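Local atomic coordinates of haloacid delahogenase-like family hydrolase (Xanthomonas campestris pv. campestris, PDB entry 2PKE), a protein that binds magnesium through a haloacid dehalogenase-like hydrolase fold and is probably a phosphatase whose natural substrate is not established. Residues Thr23-Glu28 / Glu142-Gln147; Arg156-Ser161 / Tyr168-Ser173. All blocks are in the same frame, centred on the assembly; numbering follows the deposited sequence.

Contact 1: Thr23-Glu28 / Glu142-Gln147; sequences TLWKSE and EQKIEQ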
loop_
_atom_site.group_PDB
_atom_site.type_symbol
_atom_site.label_atom_id
_atom_site.label_comp_id
_atom_site.label_asym_id
_atom_site.label_seq_id
_atom_site.Cartn_x
_atom_site.Cartn_y
_atom_site.Cartn_z
ATOM N N THR A 23 -2.231 15.020 11.873
ATOM C CA THR A 23 -2.603 16.246 11.167
ATOM C C THR A 23 -4.165 16.326 11.098
ATOM O O THR A 23 -4.774 17.289 11.599
ATOM C CB THR A 23 -2.001 16.336 9.739
ATOM O OG1 THR A 23 -0.571 16.392 9.811
ATOM C CG2 THR A 23 -2.550 17.573 9.021
ATOM N N LEU A 24 -4.787 15.320 10.475
ATOM C CA LEU A 24 -6.253 15.207 10.434
ATOM C C LEU A 24 -6.837 14.409 11.617
ATOM O O LEU A 24 -7.958 14.665 12.034
ATOM C CB LEU A 24 -6.726 14.579 9.115
ATOM C CG LEU A 24 -6.270 15.232 7.805
ATOM C CD1 LEU A 24 -6.693 14.332 6.664
ATOM C CD2 LEU A 24 -6.855 16.610 7.673
ATOM N N TRP A 25 -6.101 13.422 12.115
ATOM C CA TRP A 25 -6.612 12.573 13.198
ATOM C C TRP A 25 -5.446 12.225 14.102
ATOM O O TRP A 25 -4.295 12.366 13.713
ATOM C CB TRP A 25 -7.299 11.278 12.629
ATOM C CG TRP A 25 -6.469 10.524 11.643
ATOM C CD1 TRP A 25 -5.328 9.828 11.920
ATOM C CD2 TRP A 25 -6.663 10.430 10.231
ATOM N NE1 TRP A 25 -4.811 9.292 10.784
ATOM C CE2 TRP A 25 -5.612 9.629 9.723
ATOM C CE3 TRP A 25 -7.642 10.910 9.344
ATOM C CZ2 TRP A 25 -5.480 9.322 8.369
ATOM C CZ3 TRP A 25 -7.522 10.589 8.009
ATOM C CH2 TRP A 25 -6.441 9.832 7.520
ATOM N N LYS A 26 -5.752 11.722 15.289
ATOM C CA LYS A 26 -4.736 11.284 16.255
ATOM C C LYS A 26 -4.179 9.919 15.854
ATOM O O LYS A 26 -4.926 9.041 15.423
ATOM C CB LYS A 26 -5.321 11.249 17.660
ATOM C CG LYS A 26 -5.913 12.586 18.055
ATOM C CD LYS A 26 -6.259 12.651 19.518
ATOM C CE LYS A 26 -7.139 13.880 19.820
ATOM N N SER A 27 -2.867 9.774 15.967
ATOM C CA SER A 27 -2.175 8.539 15.585
ATOM C C SER A 27 -1.058 8.220 16.547
ATOM O O SER A 27 -0.945 7.122 17.035
ATOM C CB SER A 27 -1.568 8.668 14.203
ATOM O OG SER A 27 -0.817 7.532 13.872
ATOM N N GLU A 28 -0.230 9.212 16.789
ATOM C CA GLU A 28 0.927 9.035 17.624
ATOM C C GLU A 28 0.546 8.563 19.029
ATOM O O GLU A 28 1.259 7.789 19.621
ATOM C CB GLU A 28 1.721 10.339 17.718
ATOM C CG GLU A 28 3.093 10.132 18.312
ATOM C CD GLU A 28 3.981 9.187 17.466
ATOM O OE1 GLU A 28 3.838 9.137 16.207
ATOM O OE2 GLU A 28 4.846 8.500 18.070
ATOM N N GLU A 142 -6.036 3.720 4.128
ATOM C CA GLU A 142 -7.371 3.741 3.527
ATOM C C GLU A 142 -8.470 3.518 4.566
ATOM O O GLU A 142 -9.501 4.185 4.561
ATOM C CB GLU A 142 -7.468 2.694 2.450
ATOM C CG GLU A 142 -6.885 3.143 1.134
ATOM C CD GLU A 142 -7.021 2.046 0.096
ATOM O OE1 GLU A 142 -7.387 0.916 0.473
ATOM O OE2 GLU A 142 -6.742 2.311 -1.079
ATOM N N GLN A 143 -8.221 2.608 5.507
ATOM C CA GLN A 143 -9.182 2.353 6.565
ATOM C C GLN A 143 -9.301 3.545 7.527
ATOM O O GLN A 143 -10.400 3.856 7.982
ATOM C CB GLN A 143 -8.893 1.027 7.261
ATOM C CG GLN A 143 -9.298 -0.243 6.429
ATOM C CD GLN A 143 -10.672 -0.142 5.688
ATOM O OE1 GLN A 143 -10.777 -0.493 4.510
ATOM N NE2 GLN A 143 -11.706 0.351 6.378
ATOM N N LYS A 144 -8.215 4.249 7.788
ATOM C CA LYS A 144 -8.235 5.406 8.683
ATOM C C LYS A 144 -9.088 6.518 8.085
ATOM O O LYS A 144 -9.946 7.038 8.777
ATOM C CB LYS A 144 -6.832 5.907 9.038
ATOM C CG LYS A 144 -5.948 4.927 9.894
ATOM C CD LYS A 144 -4.789 5.699 10.570
ATOM C CE LYS A 144 -3.457 5.007 10.644
ATOM N NZ LYS A 144 -2.587 5.532 11.797
ATOM N N ILE A 145 -8.902 6.825 6.802
ATOM C CA ILE A 145 -9.759 7.836 6.180
ATOM C C ILE A 145 -11.248 7.444 6.251
ATOM O O ILE A 145 -12.087 8.290 6.463
ATOM C CB ILE A 145 -9.263 8.252 4.762
ATOM C CG1 ILE A 145 -10.109 9.395 4.197
ATOM C CG2 ILE A 145 -9.248 7.097 3.784
ATOM C CD1 ILE A 145 -10.008 10.707 5.012
ATOM N N GLU A 146 -11.577 6.176 6.094
ATOM C CA GLU A 146 -12.993 5.736 6.191
ATOM C C GLU A 146 -13.498 5.810 7.646
ATOM O O GLU A 146 -14.539 6.388 7.884
ATOM C CB GLU A 146 -13.161 4.354 5.527
ATOM C CG GLU A 146 -14.655 3.866 5.233
ATOM C CD GLU A 146 -15.482 4.701 4.168
ATOM O OE1 GLU A 146 -14.919 5.164 3.135
ATOM O OE2 GLU A 146 -16.714 4.874 4.376
ATOM N N GLN A 147 -12.729 5.312 8.615
ATOM C CA GLN A 147 -13.063 5.403 10.044
ATOM C C GLN A 147 -13.226 6.841 10.510
ATOM O O GLN A 147 -13.889 7.086 11.507
ATOM C CB GLN A 147 -11.949 4.800 10.947
ATOM C CG GLN A 147 -11.634 3.282 10.862
ATOM C CD GLN A 147 -10.378 2.856 11.700
ATOM O OE1 GLN A 147 -9.269 2.650 11.154
ATOM N NE2 GLN A 147 -10.559 2.739 13.028
#

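Contact 2: Arg156-Ser161 / Tyr168-Ser173; sequences RIEVVS and YARVLS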
loop_
_atom_site.group_PDB
_atom_site.type_symbol
_atom_site.label_atom_id
_atom_site.label_comp_id
_atom_site.label_asym_id
_atom_site.label_seq_id
_atom_site.Cartn_x
_atom_site.Cartn_y
_atom_site.Cartn_z
ATOM N N ARG A 156 -9.811 12.264 -3.573
ATOM C CA ARG A 156 -8.389 12.114 -3.922
ATOM C C ARG A 156 -7.528 11.677 -2.718
ATOM O O ARG A 156 -7.320 12.469 -1.755
ATOM C CB ARG A 156 -7.823 13.440 -4.444
ATOM C CG ARG A 156 -8.577 14.070 -5.577
ATOM C CD ARG A 156 -8.010 15.434 -5.880
ATOM N NE ARG A 156 -8.390 15.826 -7.226
ATOM C CZ ARG A 156 -9.497 16.488 -7.539
ATOM N NH1 ARG A 156 -10.353 16.881 -6.597
ATOM N NH2 ARG A 156 -9.749 16.769 -8.816
ATOM N N ILE A 157 -7.009 10.445 -2.782
ATOM C CA ILE A 157 -6.128 9.889 -1.720
ATOM C C ILE A 157 -4.885 9.181 -2.271
ATOM O O ILE A 157 -4.999 8.321 -3.148
ATOM C CB ILE A 157 -6.909 8.929 -0.882
ATOM C CG1 ILE A 157 -5.986 8.212 0.104
ATOM C CG2 ILE A 157 -7.762 8.066 -1.809
ATOM C CD1 ILE A 157 -6.242 6.742 0.245
ATOM N N GLU A 158 -3.719 9.536 -1.733
ATOM C CA GLU A 158 -2.432 9.142 -2.301
ATOM C C GLU A 158 -1.547 8.626 -1.195
ATOM O O GLU A 158 -1.043 9.392 -0.346
ATOM C CB GLU A 158 -1.800 10.337 -3.000
ATOM C CG GLU A 158 -0.464 10.079 -3.644
ATOM C CD GLU A 158 -0.523 9.192 -4.872
ATOM O OE1 GLU A 158 -1.633 9.002 -5.432
ATOM O OE2 GLU A 158 0.573 8.712 -5.282
ATOM N N VAL A 159 -1.340 7.320 -1.202
ATOM C CA VAL A 159 -0.439 6.682 -0.278
ATOM C C VAL A 159 0.875 6.367 -1.000
ATOM O O VAL A 159 0.895 5.730 -2.030
ATOM C CB VAL A 159 -1.050 5.355 0.330
ATOM C CG1 VAL A 159 -0.106 4.786 1.376
ATOM C CG2 VAL A 159 -2.452 5.628 0.992
ATOM N N VAL A 160 1.971 6.767 -0.390
ATOM C CA VAL A 160 3.295 6.595 -0.959
ATOM C C VAL A 160 4.185 5.839 -0.017
ATOM O O VAL A 160 3.896 5.728 1.154
ATOM C CB VAL A 160 3.936 7.969 -1.231
ATOM C CG1 VAL A 160 3.022 8.829 -2.052
ATOM C CG2 VAL A 160 4.305 8.672 0.047
ATOM N N SER A 161 5.306 5.367 -0.534
ATOM C CA SER A 161 6.294 4.636 0.294
ATOM C C SER A 161 7.205 5.571 1.095
ATOM O O SER A 161 7.611 5.261 2.252
ATOM C CB SER A 161 7.088 3.693 -0.602
ATOM O OG SER A 161 6.270 2.538 -0.826
ATOM N N TYR A 168 6.808 13.696 -4.131
ATOM C CA TYR A 168 5.930 14.825 -4.247
ATOM C C TYR A 168 5.861 15.316 -5.683
ATOM O O TYR A 168 4.766 15.559 -6.191
ATOM C CB TYR A 168 6.301 15.919 -3.284
ATOM C CG TYR A 168 5.867 15.722 -1.851
ATOM C CD1 TYR A 168 4.527 15.847 -1.474
ATOM C CD2 TYR A 168 6.806 15.459 -0.853
ATOM C CE1 TYR A 168 4.150 15.676 -0.077
ATOM C CE2 TYR A 168 6.438 15.327 0.490
ATOM C CZ TYR A 168 5.106 15.427 0.851
ATOM O OH TYR A 168 4.720 15.297 2.170
ATOM N N ALA A 169 7.008 15.410 -6.376
ATOM C CA ALA A 169 7.011 15.860 -7.789
ATOM C C ALA A 169 6.195 14.914 -8.696
ATOM O O ALA A 169 5.465 15.356 -9.585
ATOM C CB ALA A 169 8.449 15.974 -8.291
ATOM N N ARG A 170 6.313 13.620 -8.427
ATOM C CA ARG A 170 5.590 12.623 -9.171
ATOM C C ARG A 170 4.077 12.812 -8.971
ATOM O O ARG A 170 3.303 12.833 -9.949
ATOM C CB ARG A 170 6.048 11.243 -8.743
ATOM C CG ARG A 170 5.155 10.159 -9.303
ATOM C CD ARG A 170 5.487 8.777 -8.803
ATOM N NE ARG A 170 5.168 8.441 -7.407
ATOM C CZ ARG A 170 3.969 8.484 -6.800
ATOM N NH1 ARG A 170 2.875 8.944 -7.408
ATOM N NH2 ARG A 170 3.879 8.067 -5.531
ATOM N N VAL A 171 3.668 13.032 -7.719
ATOM C CA VAL A 171 2.250 13.219 -7.400
ATOM C C VAL A 171 1.748 14.433 -8.168
ATOM O O VAL A 171 0.730 14.355 -8.886
ATOM C CB VAL A 171 2.005 13.380 -5.891
ATOM C CG1 VAL A 171 0.560 13.765 -5.597
ATOM C CG2 VAL A 171 2.376 12.103 -5.156
ATOM N N LEU A 172 2.475 15.544 -8.079
ATOM C CA LEU A 172 2.078 16.738 -8.818
ATOM C C LEU A 172 2.066 16.587 -10.314
ATOM O O LEU A 172 1.255 17.227 -10.996
ATOM C CB LEU A 172 2.951 17.941 -8.431
ATOM C CG LEU A 172 2.798 18.452 -6.997
ATOM C CD1 LEU A 172 3.597 19.755 -6.787
ATOM C CD2 LEU A 172 1.338 18.636 -6.577
ATOM N N SER A 173 2.970 15.786 -10.853
ATOM C CA SER A 173 3.005 15.595 -12.305
ATOM C C SER A 173 1.712 14.934 -12.789
ATOM O O SER A 173 1.201 15.230 -13.876
ATOM C CB SER A 173 4.211 14.748 -12.739
ATOM O OG SER A 173 3.960 13.377 -12.485
HETATM O O HOH W 1 5.488 5.721 -3.610
#

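Contact 1: Thr23-Glu28 / Glu142-Gln147
The loop carrying W25 runs past helix 138-148 with its backbone at side-chain distance, the CA atoms of W25 and K144 lying 8.6 Å apart, and W25, K144 and I145 make most of the contact between them. The indole of W25 is the main surface on the loop side. Its CG sits between the backbone N and the carbonyl carbon (chi1 51°), which turns the broad ring toward the helix. K144 lies over one face: its CB is 3.7 Å above the ring plane, displaced toward the rim and 4.2 Å from the centroid of the six-membered ring, an off-centre CH-pi contact. The lysine chain then crosses the indole at about a right angle, bringing CD to 3.6 Å from W25 NE1. I145 meets a different part of the ring, its methyl CD1 lying near the ring plane at the edge, 3.9 Å from W25 CZ3. A long aliphatic chain with a charged end suits position 144, since the methylenes pack on the indole while the ammonium group reaches D21 in a salt bridge. K144 NZ also hydrogen-bonds H109 and comes within 3.4 Å of S27 OG. Tryptophan offers both an apolar face and a polar N-H: OD1 of D21, a residue of the magnesium site, receives W25 NE1 as well as K144 NZ, two bonds that restrict its carboxylate. T23, in the DxDx(T/V) pattern of this superfamily, hydrogen-bonds D19 and N187, two more residues of that site. W25 and I145 both rest on L132 of strand 129-135, which leads into helix 138-148, while L24 reaches V117 and V121 of helix 117-125; the loop itself links strand 15-18 to helix 28-42.

Contact 2: Arg156-Ser161 / Tyr168-Ser173
OE2 of E158 receives both terminal nitrogens of R170, so that one carboxylate oxygen holds the end of the arginine in a salt bridge. The bond from R170 NH1 to E158 OE2 is the better of the two, at 3.1 Å and 159° at the hydrogen; that from R170 NH2 is weak. NH1 meets OE2 on the syn side but well out of the carboxylate plane; with one oxygen serving both nitrogens and the planes 54° apart, this is not the flat two-oxygen pairing. Arginine's long chain spans from helix to strand, and its bend at chi3 sets the guanidinium edge-on to OE2; a partly exposed place suits its charged end. Nearer the backbone of E158, CG packs 3.8 Å from V171 CG2, valine's short beta-branched side chain suiting the buried helix face, and V160 CG1 lies 3.7 Å from R170 NH2. A water accepts from S161 N and, weakly, from R170 NH2. Helix 165-175 runs nearly antiparallel to strand 157-160, at 150°, as expected in the strand-to-helix half of a beta-alpha-beta unit of the Rossmann-like HAD fold. The strand pairs in parallel with strand 129-135, where V171 reaches I133, while V159 meets helix 138-148.

Contacts 1 and 2 follow one another along the chain, their centres 18 Å apart, and helix 138-148 followed by strand 157-160 joins them. They touch directly where E142 CG of contact 1 packs 3.8 Å from I157 CD1 of contact 2. In strand 129-135, L132 serves both, its side chain touching W25 and I145 and its backbone pairing with R156 and E158. Their relation to the magnesium site differs: in contact 1 the side chain of K144 is about 3 Å from that of D21 and the side chain of S27 about 7 Å from the ion, whereas V160 in contact 2 is about 11 Å from the ion by its side chain. Both also reach the dimer interface, where E142 of one subunit hydrogen-bonds S161 of the other.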